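Local atomic coordinates of macro domain-containing protein (Thermosipho africanus, PDB entry 7OMU), a protein that is of unknown function but joins a DarT-family domain to a macro domain, the latter modelled with adenosine-5-diphosphoribose in its pocket. Residues E81-F87 / M168-P174; I348-P354 / I381-Y386; W365-P370 / Q397-L403. The protein carries 1 engineered substitution. All blocks are in the same frame, centred on the assembly; numbering follows the deposited sequence.

Contact 1 (E81-F87 / M168-P174); sequences EFANLYF and MAACLVP. Engineered in segment 168-174: Ala170 (natural residue Glu).
Ala83 and Val173 face each other as a hydrogen-bonded antiparallel pair, with Ala83 N 2.8 Å from Val173 O and a return bond from Val173 N to Ala83 O. Leu85 and Cys171 repeat the arrangement, Cys171 N lying 2.8 Å from Leu85 O. Beyond them, Phe87 N reaches Ala169 O only by a weak bond of 3.3 Å.

The dense packing lies on both faces of this pair of strands. On the face of Leu85, its CD1 meets Val173 CG2 at 3.6 Å, the two side chains meeting aslant. On the other face, Phe82 CG stands anti to its own carbonyl carbon (chi1 -64°), and this brings the ring against Pro174, CE2 to CB 3.7 Å. Leu172 crosses the same side chain nearly at right angles. Farther along, Tyr86 runs beside Met168 and receives Met168 O at its edge, in plane. Asn84, though partly exposed, packs on this face too: ND2 sits 3.1 Å above the plane of the Tyr86 ring, over its centre, and the amide touches the methyl of Ala170, an engineered residue.

The loose side belongs to Glu81, whose side chain comes no nearer than 6.0 Å to segment 168-174; its carboxylate is taken by Arg77, in a salt bridge, and by Ser78 N. The whole is an antiparallel strand pair at the border of a four-stranded sheet, 82-86 outermost, in the DarT-family part of the chain.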
# COMPACT_ATOMS: atom_id res chain seq x y z
N GLU A 81 -5.16 -2.83 27.81
CA GLU A 81 -5.10 -4.13 28.54
C GLU A 81 -5.05 -5.28 27.53
O GLU A 81 -4.68 -6.39 27.94
CB GLU A 81 -6.30 -4.31 29.46
CG GLU A 81 -6.30 -3.39 30.67
CD GLU A 81 -7.42 -3.66 31.66
OE1 GLU A 81 -7.71 -4.84 31.91
OE2 GLU A 81 -8.02 -2.68 32.16
N PHE A 82 -5.40 -5.03 26.27
CA PHE A 82 -5.46 -6.03 25.18
C PHE A 82 -4.27 -5.88 24.23
O PHE A 82 -3.60 -4.82 24.25
CB PHE A 82 -6.77 -5.90 24.39
CG PHE A 82 -8.01 -6.18 25.20
CD1 PHE A 82 -8.58 -5.19 25.99
CD2 PHE A 82 -8.61 -7.43 25.18
CE1 PHE A 82 -9.71 -5.45 26.74
CE2 PHE A 82 -9.75 -7.69 25.93
CZ PHE A 82 -10.30 -6.70 26.71
N ALA A 83 -4.01 -6.92 23.43
CA ALA A 83 -2.99 -6.97 22.37
C ALA A 83 -3.69 -6.89 21.01
O ALA A 83 -4.60 -7.71 20.77
CB ALA A 83 -2.18 -8.24 22.49
N ASN A 84 -3.29 -5.94 20.17
CA ASN A 84 -3.99 -5.57 18.91
C ASN A 84 -3.47 -6.43 17.76
O ASN A 84 -2.36 -6.14 17.26
CB ASN A 84 -3.85 -4.07 18.64
CG ASN A 84 -4.83 -3.55 17.61
OD1 ASN A 84 -5.84 -2.95 17.96
ND2 ASN A 84 -4.52 -3.75 16.34
N LEU A 85 -4.23 -7.45 17.37
CA LEU A 85 -3.93 -8.35 16.22
C LEU A 85 -4.79 -7.93 15.02
O LEU A 85 -6.00 -8.22 15.05
CB LEU A 85 -4.22 -9.80 16.63
CG LEU A 85 -3.51 -10.28 17.89
CD1 LEU A 85 -3.78 -11.75 18.14
CD2 LEU A 85 -2.02 -10.02 17.81
N TYR A 86 -4.19 -7.27 14.03
CA TYR A 86 -4.89 -6.77 12.81
C TYR A 86 -5.25 -7.95 11.90
O TYR A 86 -4.48 -8.91 11.83
CB TYR A 86 -4.00 -5.80 12.03
CG TYR A 86 -3.68 -4.50 12.72
CD1 TYR A 86 -4.63 -3.51 12.88
CD2 TYR A 86 -2.40 -4.24 13.18
CE1 TYR A 86 -4.33 -2.30 13.49
CE2 TYR A 86 -2.08 -3.04 13.80
CZ TYR A 86 -3.05 -2.07 13.95
OH TYR A 86 -2.73 -0.89 14.57
N PHE A 87 -6.39 -7.85 11.20
CA PHE A 87 -6.77 -8.76 10.09
C PHE A 87 -5.98 -8.39 8.84
O PHE A 87 -5.68 -9.28 8.02
CB PHE A 87 -8.27 -8.68 9.81
CG PHE A 87 -9.13 -9.18 10.93
CD1 PHE A 87 -9.33 -10.54 11.11
CD2 PHE A 87 -9.70 -8.30 11.83
CE1 PHE A 87 -10.10 -11.01 12.16
CE2 PHE A 87 -10.48 -8.77 12.88
CZ PHE A 87 -10.68 -10.12 13.04
N MET A 168 -8.24 -1.29 9.64
CA MET A 168 -7.51 -1.56 10.91
C MET A 168 -8.43 -2.28 11.90
O MET A 168 -8.15 -2.23 13.11
CB MET A 168 -7.00 -0.25 11.51
CG MET A 168 -5.94 0.37 10.66
SD MET A 168 -5.17 1.78 11.45
CE MET A 168 -6.31 3.08 10.98
N ALA A 169 -9.49 -2.94 11.40
CA ALA A 169 -10.26 -3.95 12.17
C ALA A 169 -9.26 -4.95 12.74
O ALA A 169 -8.25 -5.24 12.05
CB ALA A 169 -11.29 -4.63 11.30
N ALA A 170 -9.52 -5.43 13.96
CA ALA A 170 -8.56 -6.21 14.76
C ALA A 170 -9.30 -7.15 15.71
O ALA A 170 -10.49 -6.92 16.02
CB ALA A 170 -7.66 -5.27 15.53
N CYS A 171 -8.58 -8.19 16.14
CA CYS A 171 -8.96 -9.12 17.23
C CYS A 171 -8.16 -8.73 18.48
O CYS A 171 -6.93 -8.82 18.42
CB CYS A 171 -8.65 -10.56 16.82
SG CYS A 171 -8.72 -11.73 18.19
N LEU A 172 -8.85 -8.29 19.53
CA LEU A 172 -8.22 -7.85 20.81
C LEU A 172 -8.16 -9.03 21.78
O LEU A 172 -9.22 -9.50 22.22
CB LEU A 172 -9.03 -6.69 21.40
CG LEU A 172 -9.23 -5.49 20.47
CD1 LEU A 172 -10.12 -4.45 21.14
CD2 LEU A 172 -7.91 -4.87 20.06
N VAL A 173 -6.94 -9.49 22.09
CA VAL A 173 -6.67 -10.63 23.02
C VAL A 173 -6.17 -10.02 24.33
O VAL A 173 -5.21 -9.24 24.32
CB VAL A 173 -5.64 -11.61 22.43
CG1 VAL A 173 -5.58 -12.90 23.23
CG2 VAL A 173 -5.92 -11.92 20.97
N PRO A 174 -6.79 -10.34 25.48
CA PRO A 174 -6.43 -9.71 26.75
C PRO A 174 -5.08 -10.19 27.30
O PRO A 174 -4.73 -11.33 27.10
CB PRO A 174 -7.59 -10.08 27.68
CG PRO A 174 -8.10 -11.40 27.13
CD PRO A 174 -7.89 -11.31 25.64

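Contact 2 (I348-P354 / I381-Y386); sequences IKSLAVP and IPVQIY. With APR (adenosine-5-diphosphoribose), chain C.
Leu351 bonds in both directions to segment 381-386: its N donates to Pro382 O at 3.0 Å, and its O accepts from Gln384 N at 2.9 Å, the donor lying in the carbonyl plane. Two residues on, Val353 does the same, with its N 3.1 Å from Gln384 O and its O 2.9 Å from Tyr386 N, again with the donor in the carbonyl plane. This alternation is the bonding of parallel strands. The intervening Ala352 turns its backbone polar groups the other way, to Thr241 and Thr243, and Ala352 O also takes a bond from the hydroxyl of Thr243.

Side-chain polar groups find their partners differently. Tyr386 OH donates to Gln384 OE1 at 2.9 Å within the same strand, but it approaches 38° out of the carbonyl plane and not along a lone pair. Ser350 OG is held by Gln240 N, beyond the two segments.

Val353 and Ile385 lie next to each other on one face of the sheet, CG2 to CG1 3.8 Å. At the opening of the pair, Ile381 CG1 lies between its own N and carbonyl carbon (chi1 52°), and CD1 is carried to Ile348 CG2 at 3.7 Å. At the far end Tyr386 CB comes 3.7 Å from C2 of adenosine-5-diphosphoribose, with Pro354 also lining that pocket.

The two strands are the parallel pair of a beta-alpha-beta unit: helix 365-376 links them and covers the Val353 and Ile385 face through Met372, while strands 241-246 and 227-231 flank the pair.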
# COMPACT_ATOMS: atom_id res chain seq x y z
N ILE A 348 9.14 17.95 -13.17
CA ILE A 348 8.88 16.52 -12.80
C ILE A 348 10.20 15.92 -12.29
O ILE A 348 11.12 15.76 -13.11
CB ILE A 348 8.31 15.75 -14.01
CG1 ILE A 348 6.91 16.24 -14.38
CG2 ILE A 348 8.31 14.25 -13.75
CD1 ILE A 348 6.35 15.64 -15.65
N LYS A 349 10.27 15.61 -10.99
CA LYS A 349 11.49 15.09 -10.31
C LYS A 349 11.63 13.59 -10.56
O LYS A 349 12.78 13.13 -10.70
CB LYS A 349 11.44 15.33 -8.79
CG LYS A 349 11.24 16.78 -8.36
CD LYS A 349 12.35 17.70 -8.78
CE LYS A 349 12.22 19.08 -8.16
NZ LYS A 349 13.27 20.00 -8.66
N SER A 350 10.52 12.85 -10.55
CA SER A 350 10.47 11.38 -10.77
C SER A 350 9.08 10.98 -11.27
O SER A 350 8.12 11.72 -11.01
CB SER A 350 10.86 10.63 -9.52
OG SER A 350 10.02 10.95 -8.43
N LEU A 351 8.98 9.86 -11.98
CA LEU A 351 7.79 9.52 -12.80
C LEU A 351 7.41 8.04 -12.63
O LEU A 351 8.30 7.17 -12.73
CB LEU A 351 8.12 9.86 -14.25
CG LEU A 351 6.96 9.76 -15.24
CD1 LEU A 351 5.90 10.81 -14.94
CD2 LEU A 351 7.46 9.90 -16.66
N ALA A 352 6.13 7.77 -12.38
CA ALA A 352 5.50 6.44 -12.49
C ALA A 352 4.47 6.50 -13.62
O ALA A 352 3.50 7.26 -13.49
CB ALA A 352 4.87 6.04 -11.18
N VAL A 353 4.68 5.75 -14.69
CA VAL A 353 3.68 5.55 -15.78
C VAL A 353 3.19 4.11 -15.70
O VAL A 353 3.99 3.19 -15.51
CB VAL A 353 4.26 5.89 -17.17
CG1 VAL A 353 4.86 7.29 -17.22
CG2 VAL A 353 5.29 4.88 -17.63
N PRO A 354 1.87 3.86 -15.82
CA PRO A 354 1.36 2.51 -15.97
C PRO A 354 1.53 2.07 -17.42
O PRO A 354 1.65 2.92 -18.26
CB PRO A 354 -0.12 2.66 -15.61
CG PRO A 354 -0.46 4.05 -16.09
CD PRO A 354 0.79 4.86 -15.84
N ILE A 381 15.72 11.31 -14.98
CA ILE A 381 15.08 11.23 -13.63
C ILE A 381 14.65 9.79 -13.39
O ILE A 381 14.51 9.02 -14.34
CB ILE A 381 13.88 12.19 -13.54
CG1 ILE A 381 12.89 11.99 -14.70
CG2 ILE A 381 14.35 13.63 -13.45
CD1 ILE A 381 11.54 12.62 -14.47
N PRO A 382 14.41 9.37 -12.12
CA PRO A 382 13.86 8.05 -11.84
C PRO A 382 12.52 7.84 -12.57
O PRO A 382 11.70 8.74 -12.54
CB PRO A 382 13.66 8.04 -10.32
CG PRO A 382 14.62 9.09 -9.81
CD PRO A 382 14.68 10.14 -10.90
N VAL A 383 12.36 6.70 -13.23
CA VAL A 383 11.13 6.34 -14.00
C VAL A 383 10.77 4.89 -13.69
O VAL A 383 11.65 4.01 -13.86
CB VAL A 383 11.31 6.56 -15.51
CG1 VAL A 383 10.10 6.07 -16.29
CG2 VAL A 383 11.61 8.01 -15.83
N GLN A 384 9.53 4.64 -13.28
CA GLN A 384 8.99 3.28 -13.04
C GLN A 384 7.83 3.03 -14.01
O GLN A 384 6.79 3.68 -13.88
CB GLN A 384 8.54 3.15 -11.58
CG GLN A 384 9.68 3.32 -10.60
CD GLN A 384 9.26 3.06 -9.18
OE1 GLN A 384 8.10 3.19 -8.82
NE2 GLN A 384 10.22 2.68 -8.35
N ILE A 385 8.04 2.13 -14.98
CA ILE A 385 6.95 1.59 -15.83
C ILE A 385 6.31 0.45 -15.04
O ILE A 385 7.03 -0.53 -14.71
CB ILE A 385 7.47 1.13 -17.20
CG1 ILE A 385 8.05 2.31 -18.00
CG2 ILE A 385 6.38 0.42 -17.98
CD1 ILE A 385 8.63 1.92 -19.34
N TYR A 386 5.03 0.58 -14.71
CA TYR A 386 4.27 -0.38 -13.87
C TYR A 386 3.59 -1.38 -14.79
O TYR A 386 2.62 -1.01 -15.50
CB TYR A 386 3.33 0.36 -12.93
CG TYR A 386 3.98 0.70 -11.62
CD1 TYR A 386 4.77 1.84 -11.47
CD2 TYR A 386 3.87 -0.15 -10.53
CE1 TYR A 386 5.40 2.13 -10.28
CE2 TYR A 386 4.49 0.13 -9.33
CZ TYR A 386 5.26 1.27 -9.20
OH TYR A 386 5.87 1.53 -8.01
N1 APR C . -0.50 -0.04 -10.25
C2 APR C . 0.02 -0.39 -11.43
N3 APR C . -0.60 -0.77 -12.55
C4 APR C . -1.93 -0.76 -12.37
C5 APR C . -2.61 -0.43 -11.22
C6 APR C . -1.85 -0.05 -10.10
N6 APR C . -2.36 0.30 -8.93
N7 APR C . -3.98 -0.54 -11.43
C8 APR C . -4.11 -0.93 -12.67
N9 APR C . -2.89 -1.09 -13.30
C1' APR C . -2.63 -1.51 -14.68
C2' APR C . -3.68 -2.46 -15.25
O2' APR C . -3.30 -3.81 -15.04
C3' APR C . -3.73 -2.09 -16.74
O3' APR C . -3.13 -3.10 -17.53
O4' APR C . -2.65 -0.36 -15.49
C4' APR C . -2.98 -0.76 -16.85
C5' APR C . -3.72 0.37 -17.54
O5' APR C . -4.94 0.70 -16.80
PA APR C . -6.29 1.13 -17.56
O1A APR C . -7.03 2.12 -16.72
O2A APR C . -7.04 -0.09 -18.00
O3A APR C . -5.74 1.90 -18.86
PB APR C . -6.09 1.88 -20.43
O1B APR C . -5.96 0.48 -20.92
O2B APR C . -5.29 2.94 -21.12
O5D APR C . -7.64 2.31 -20.42
C5D APR C . -8.01 3.71 -20.39
O4D APR C . -9.94 3.30 -18.99
O1D APR C . -8.79 4.22 -17.22
C1D APR C . -9.91 4.35 -18.01
O2D APR C . -10.78 6.65 -18.35
C2D APR C . -9.85 5.67 -18.79
O3D APR C . -11.44 5.27 -20.61
C3D APR C . -10.07 5.28 -20.25
C4D APR C . -9.51 3.85 -20.26

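Contact 3 (W365-P370 / Q397-L403); sequences WSIVGP and QLSPKFL
The indole of Trp365 meets Gln397 at its edge and Gly369 on one face. Gly369 CA sits 3.5 Å above the ring plane, over its centre, one helical turn along from the tryptophan; in the plane, at the NE1 edge, is Gln397 O. The Gln397 amide is nearly coplanar with the indole, 10° apart, and the two side chains run antiparallel, one alongside the other, bringing OE1 to 3.6 Å from Trp365 CD1. The second flat group, the Phe402 ring, has Gln397 CG over one face, displaced from the ring centre, and Ser366 O at its edge, 3.4 Å from CZ.

Trp365 NE1 makes the hydrogen bond that spans the contact, 3.1 Å to Gln397 O. It is almost straight at the hydrogen, 176°, yet NE1 stands above the carbonyl plane and not on a lone pair. With chi1 at 165°, CG of Trp365 points away from the backbone N, and the indole reaches across to that carbonyl.

Apolar packing completes the contact. Leu403 lies roughly perpendicular to the indole, CD2 3.7 Å from Trp365 CZ2, and the same methyl rests against the Gly369-Pro370 link. Pro370 CG lies 3.5 Å from Phe402 CE2, and Pro370 CA makes a CA-H...O contact with Leu403 O. Ser399 OG, at the N-cap of helix 400-403, accepts a weak bond from Phe402 N and is also bonded to Val396 O.

Chemically, then, the one hydrogen bond between the segments sits among mostly apolar contacts: the indole N-H is satisfied by a backbone carbonyl, which would hold the NE1 edge of the indole toward Gln397, while leucine, proline and phenylalanine join the start of helix 365-376 to the chain's C-terminal turn.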
# COMPACT_ATOMS: atom_id res chain seq x y z
N TRP A 365 1.55 -5.55 -24.63
CA TRP A 365 2.83 -5.04 -24.06
C TRP A 365 3.95 -5.26 -25.07
O TRP A 365 4.94 -4.50 -25.03
CB TRP A 365 3.13 -5.73 -22.73
CG TRP A 365 4.55 -5.53 -22.29
CD1 TRP A 365 5.60 -6.36 -22.52
CD2 TRP A 365 5.07 -4.42 -21.54
NE1 TRP A 365 6.74 -5.85 -21.96
CE2 TRP A 365 6.44 -4.66 -21.35
CE3 TRP A 365 4.51 -3.26 -21.01
CZ2 TRP A 365 7.26 -3.78 -20.66
CZ3 TRP A 365 5.31 -2.39 -20.31
CH2 TRP A 365 6.67 -2.65 -20.14
N SER A 366 3.81 -6.26 -25.95
CA SER A 366 4.78 -6.57 -27.03
C SER A 366 4.96 -5.35 -27.95
O SER A 366 6.04 -5.25 -28.57
CB SER A 366 4.34 -7.79 -27.80
OG SER A 366 2.99 -7.66 -28.22
N ILE A 367 3.96 -4.47 -28.04
CA ILE A 367 4.01 -3.22 -28.85
C ILE A 367 4.29 -2.04 -27.94
O ILE A 367 5.19 -1.24 -28.26
CB ILE A 367 2.70 -3.02 -29.64
CG1 ILE A 367 2.37 -4.22 -30.53
CG2 ILE A 367 2.77 -1.73 -30.45
CD1 ILE A 367 3.43 -4.54 -31.56
N VAL A 368 3.53 -1.90 -26.85
CA VAL A 368 3.57 -0.70 -25.97
C VAL A 368 4.89 -0.68 -25.19
O VAL A 368 5.49 0.40 -25.07
CB VAL A 368 2.36 -0.65 -25.04
CG1 VAL A 368 2.47 0.49 -24.03
CG2 VAL A 368 1.06 -0.53 -25.82
N GLY A 369 5.32 -1.83 -24.66
CA GLY A 369 6.53 -1.95 -23.84
C GLY A 369 7.72 -1.25 -24.50
O GLY A 369 8.23 -0.26 -23.98
N PRO A 370 8.19 -1.75 -25.66
CA PRO A 370 9.31 -1.13 -26.36
C PRO A 370 9.08 0.37 -26.58
O PRO A 370 9.95 1.15 -26.24
CB PRO A 370 9.38 -1.92 -27.67
CG PRO A 370 8.81 -3.27 -27.32
CD PRO A 370 7.70 -2.95 -26.35
N GLN A 397 10.21 -10.70 -22.77
CA GLN A 397 9.66 -9.36 -23.14
C GLN A 397 9.91 -8.35 -22.01
O GLN A 397 9.47 -7.20 -22.16
CB GLN A 397 8.17 -9.45 -23.47
CG GLN A 397 7.87 -10.18 -24.77
CD GLN A 397 6.42 -10.11 -25.17
OE1 GLN A 397 5.66 -9.26 -24.70
NE2 GLN A 397 6.00 -11.00 -26.06
N LEU A 398 10.58 -8.75 -20.92
CA LEU A 398 10.99 -7.83 -19.82
C LEU A 398 12.51 -7.64 -19.84
O LEU A 398 13.03 -6.96 -18.93
CB LEU A 398 10.54 -8.41 -18.48
CG LEU A 398 9.06 -8.77 -18.37
CD1 LEU A 398 8.78 -9.50 -17.07
CD2 LEU A 398 8.19 -7.54 -18.50
N SER A 399 13.20 -8.21 -20.83
CA SER A 399 14.67 -8.08 -21.00
C SER A 399 14.97 -6.78 -21.75
O SER A 399 14.16 -6.33 -22.56
CB SER A 399 15.27 -9.28 -21.71
OG SER A 399 15.16 -9.15 -23.12
N PRO A 400 16.13 -6.15 -21.50
CA PRO A 400 16.48 -4.89 -22.17
C PRO A 400 16.77 -5.12 -23.66
O PRO A 400 16.56 -4.21 -24.44
CB PRO A 400 17.74 -4.43 -21.42
CG PRO A 400 18.37 -5.72 -20.95
CD PRO A 400 17.19 -6.61 -20.59
N LYS A 401 17.24 -6.32 -24.01
CA LYS A 401 17.45 -6.75 -25.41
C LYS A 401 16.19 -6.47 -26.23
O LYS A 401 16.30 -5.90 -27.33
CB LYS A 401 17.81 -8.24 -25.47
CG LYS A 401 18.02 -8.78 -26.87
CD LYS A 401 18.76 -10.10 -26.88
CE LYS A 401 18.66 -10.84 -28.20
NZ LYS A 401 19.71 -10.42 -29.15
N PHE A 402 15.02 -6.83 -25.68
CA PHE A 402 13.70 -6.66 -26.34
C PHE A 402 13.24 -5.20 -26.26
O PHE A 402 12.90 -4.62 -27.31
CB PHE A 402 12.64 -7.57 -25.73
CG PHE A 402 11.27 -7.39 -26.34
CD1 PHE A 402 11.02 -7.83 -27.63
CD2 PHE A 402 10.26 -6.74 -25.65
CE1 PHE A 402 9.77 -7.64 -28.21
CE2 PHE A 402 9.01 -6.57 -26.23
CZ PHE A 402 8.77 -7.01 -27.51
N LEU A 403 13.23 -4.62 -25.06
CA LEU A 403 12.55 -3.33 -24.78
C LEU A 403 13.41 -2.14 -25.22
O LEU A 403 12.81 -1.10 -25.55
CB LEU A 403 12.23 -3.26 -23.28
CG LEU A 403 11.20 -4.27 -22.79
CD1 LEU A 403 11.12 -4.27 -21.28
CD2 LEU A 403 9.82 -4.00 -23.38

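Overall arrangement
Starting at the N terminus, contact 1 comes first: it closes a loop of 80 residues between 87 and 168 within the DarT-family part. Contacts 2 and 3 follow later, in the macro-domain half, on the other side of the chain's centre, with contact 1 about 38 Å from contact 2, centre to centre. Each of the later two closes a loop of 26 residues, and their segments alternate, so the loops cross: strand 351-354, helix 365-376, strand 383-386, then the C-terminal segment 397-403. Contact 2 pairs the strands; contact 3 ties the intervening helix to the C-terminal end. They touch where Ile385 CG2 packs 3.8 Å from Trp365 CH2.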